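Rho GTPase-activating protein 27 (Homo sapiens, PDB 3PP2) probably acts as a GTPase-activating protein that switches CDC42 and RAC1 to their inactive GDP-bound state, and may take part in clathrin-mediated endocytosis. Local coordinates at residues D9-T17 against I110-I118. Residues are numbered along the deposited sequence; the frame is centred on the assembly and turned at random. Where two conformers were deposited one is given.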
# COMPACT_ATOMS: atom_id res chain seq x y z
N ASP A 9 8.20 12.49 11.20
CA ASP A 9 8.87 11.34 11.85
C ASP A 9 8.06 10.09 11.64
O ASP A 9 6.90 10.16 11.30
CB ASP A 9 9.06 11.62 13.32
CG ASP A 9 9.87 12.90 13.55
OD1 ASP A 9 10.65 13.34 12.64
OD2 ASP A 9 9.69 13.48 14.65
N LYS A 10 8.71 8.95 11.79
CA LYS A 10 8.09 7.70 11.42
C LYS A 10 8.81 6.56 12.13
O LYS A 10 9.98 6.64 12.38
CB LYS A 10 8.17 7.51 9.91
CG LYS A 10 7.18 6.54 9.38
CD LYS A 10 7.18 6.62 7.84
CE LYS A 10 6.15 5.67 7.23
NZ LYS A 10 4.77 6.04 7.57
N ALA A 11 8.10 5.47 12.37
CA ALA A 11 8.69 4.28 12.95
C ALA A 11 7.93 3.07 12.44
O ALA A 11 6.70 3.11 12.27
CB ALA A 11 8.68 4.36 14.54
N GLY A 12 8.66 1.99 12.19
CA GLY A 12 8.09 0.76 11.66
C GLY A 12 9.11 -0.33 11.44
O GLY A 12 10.30 -0.08 11.55
N VAL A 13 8.66 -1.55 11.17
CA VAL A 13 9.58 -2.60 10.84
C VAL A 13 9.88 -2.61 9.33
O VAL A 13 8.96 -2.62 8.51
CB VAL A 13 9.08 -3.96 11.35
CG1 VAL A 13 10.06 -5.06 10.88
CG2 VAL A 13 8.91 -3.98 12.87
N LEU A 14 11.16 -2.61 8.98
CA LEU A 14 11.64 -2.65 7.61
C LEU A 14 12.74 -3.68 7.47
O LEU A 14 13.47 -3.97 8.43
CB LEU A 14 12.19 -1.29 7.15
CG LEU A 14 11.16 -0.17 7.05
CD1 LEU A 14 11.85 1.18 6.82
CD2 LEU A 14 10.13 -0.48 5.98
N HIS A 15 12.93 -4.17 6.25
CA HIS A 15 14.09 -4.96 5.91
C HIS A 15 15.20 -4.02 5.46
O HIS A 15 14.98 -3.03 4.76
CB HIS A 15 13.75 -5.96 4.85
CG HIS A 15 12.76 -6.96 5.30
ND1 HIS A 15 13.11 -8.23 5.67
CD2 HIS A 15 11.41 -6.88 5.39
CE1 HIS A 15 12.02 -8.89 6.00
NE2 HIS A 15 10.97 -8.09 5.87
N ARG A 16 16.42 -4.32 5.87
CA ARG A 16 17.57 -3.50 5.46
C ARG A 16 18.84 -4.29 5.46
O ARG A 16 19.00 -5.25 6.25
CB ARG A 16 17.69 -2.26 6.35
CG ARG A 16 18.33 -2.46 7.70
CD ARG A 16 17.51 -3.32 8.59
NE ARG A 16 17.99 -3.41 9.96
CZ ARG A 16 19.04 -4.12 10.32
NH1 ARG A 16 19.38 -4.17 11.62
NH2 ARG A 16 19.72 -4.80 9.41
N THR A 17 19.78 -3.86 4.62
CA THR A 17 21.14 -4.35 4.66
C THR A 17 22.08 -3.19 4.37
O THR A 17 21.78 -2.34 3.52
CB THR A 17 21.38 -5.47 3.61
OG1 THR A 17 22.74 -5.92 3.70
CG2 THR A 17 21.07 -5.08 2.15
N ILE A 110 4.07 0.79 1.90
CA ILE A 110 4.98 1.01 3.04
C ILE A 110 6.24 1.72 2.56
O ILE A 110 6.67 2.72 3.11
CB ILE A 110 5.36 -0.35 3.74
CG1 ILE A 110 4.14 -0.93 4.46
CG2 ILE A 110 6.59 -0.20 4.67
CD1 ILE A 110 3.63 -0.09 5.54
N ILE A 111 6.86 1.16 1.54
CA ILE A 111 8.14 1.71 1.04
C ILE A 111 7.97 3.12 0.49
O ILE A 111 8.78 3.99 0.74
CB ILE A 111 8.79 0.74 0.04
CG1 ILE A 111 9.43 -0.42 0.84
CG2 ILE A 111 9.80 1.39 -0.91
CD1 ILE A 111 10.74 -0.00 1.61
N SER A 112 6.90 3.38 -0.27
CA SER A 112 6.72 4.74 -0.81
C SER A 112 6.53 5.76 0.30
O SER A 112 7.06 6.86 0.23
CB SER A 112 5.55 4.74 -1.79
OG SER A 112 5.33 6.04 -2.31
N THR A 113 5.76 5.39 1.32
CA THR A 113 5.56 6.30 2.43
C THR A 113 6.89 6.55 3.20
O THR A 113 7.13 7.66 3.67
CB THR A 113 4.44 5.88 3.38
OG1 THR A 113 4.78 4.65 4.04
CG2 THR A 113 3.09 5.76 2.60
N TRP A 114 7.71 5.53 3.33
CA TRP A 114 9.04 5.73 3.91
C TRP A 114 9.95 6.58 3.03
O TRP A 114 10.72 7.40 3.53
CB TRP A 114 9.71 4.39 4.25
CG TRP A 114 9.31 3.87 5.59
CD1 TRP A 114 8.34 2.97 5.88
CD2 TRP A 114 9.91 4.23 6.83
NE1 TRP A 114 8.28 2.74 7.22
CE2 TRP A 114 9.23 3.48 7.84
CE3 TRP A 114 10.96 5.07 7.19
CZ2 TRP A 114 9.58 3.56 9.17
CZ3 TRP A 114 11.30 5.14 8.55
CH2 TRP A 114 10.61 4.40 9.51
N HIS A 115 9.89 6.39 1.72
CA HIS A 115 10.62 7.24 0.84
C HIS A 115 10.27 8.69 1.07
O HIS A 115 11.15 9.54 1.19
CB HIS A 115 10.35 6.82 -0.62
CG HIS A 115 11.03 7.66 -1.63
ND1 HIS A 115 10.62 8.95 -1.91
CD2 HIS A 115 12.11 7.44 -2.41
CE1 HIS A 115 11.44 9.47 -2.80
NE2 HIS A 115 12.33 8.57 -3.15
N LYS A 116 8.97 8.99 1.15
CA LYS A 116 8.51 10.36 1.39
C LYS A 116 9.07 10.95 2.67
O LYS A 116 9.55 12.07 2.70
CB LYS A 116 6.98 10.41 1.40
CG LYS A 116 6.40 11.80 1.37
CD LYS A 116 4.86 11.74 1.29
CE LYS A 116 4.26 13.15 1.26
NZ LYS A 116 2.82 13.08 1.43
N ALA A 117 9.06 10.15 3.74
CA ALA A 117 9.52 10.62 5.04
C ALA A 117 11.03 10.86 5.00
O ALA A 117 11.53 11.87 5.53
CB ALA A 117 9.09 9.65 6.15
N ILE A 118 11.78 9.90 4.48
CA ILE A 118 13.24 10.04 4.39
C ILE A 118 13.63 11.19 3.50
O ILE A 118 14.53 11.98 3.84
CB ILE A 118 13.91 8.71 3.93
CG1 ILE A 118 13.67 7.57 4.94
CG2 ILE A 118 15.42 8.89 3.69
CD1 ILE A 118 13.92 6.18 4.38
O HOH W 1 3.03 4.39 6.24
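Lys10 lies along one face of the Trp114 indole while Leu14, on the same strand, covers the opposite face. From Lys10 CB, 4.0 Å from Trp114 CH2, the chain runs extended across the six-membered ring: CG is 3.8 Å from Trp114 CZ2, and CD sits over the middle of the indole and also reaches Ala117 CB. Lys10 CE then stands over the five-membered ring of Trp114, 3.7 Å from its centroid, in a CH-pi contact. A bend at the last torsion (chi4 65°) lifts Lys10 NZ off the face, 5.0 Å from that Trp114 centroid, too far for more than weak cation-pi attraction; NZ donates to a water 2.7 Å away, which donates to Thr113 OG1. That hydroxyl donates a hydrogen bond to Ile110 O, which also accepts from Trp114 N. On the opposite face, Leu14 CD1 makes the matching CH-pi contact, 3.6 Å from the Trp114 five-membered-ring centroid, and CD2 packs on Ile110 CG2. Gly12 N meets the indole edge in plane, 3.5 Å from Trp114 CZ2. Through Trp114 the C-terminal helix, which in a PH domain caps one end of the curled antiparallel sheet, is seated on strand 10-21; Leu43 of strand 42-46 also touches Trp114, and Ile103 of strand 100-104 touches Leu14.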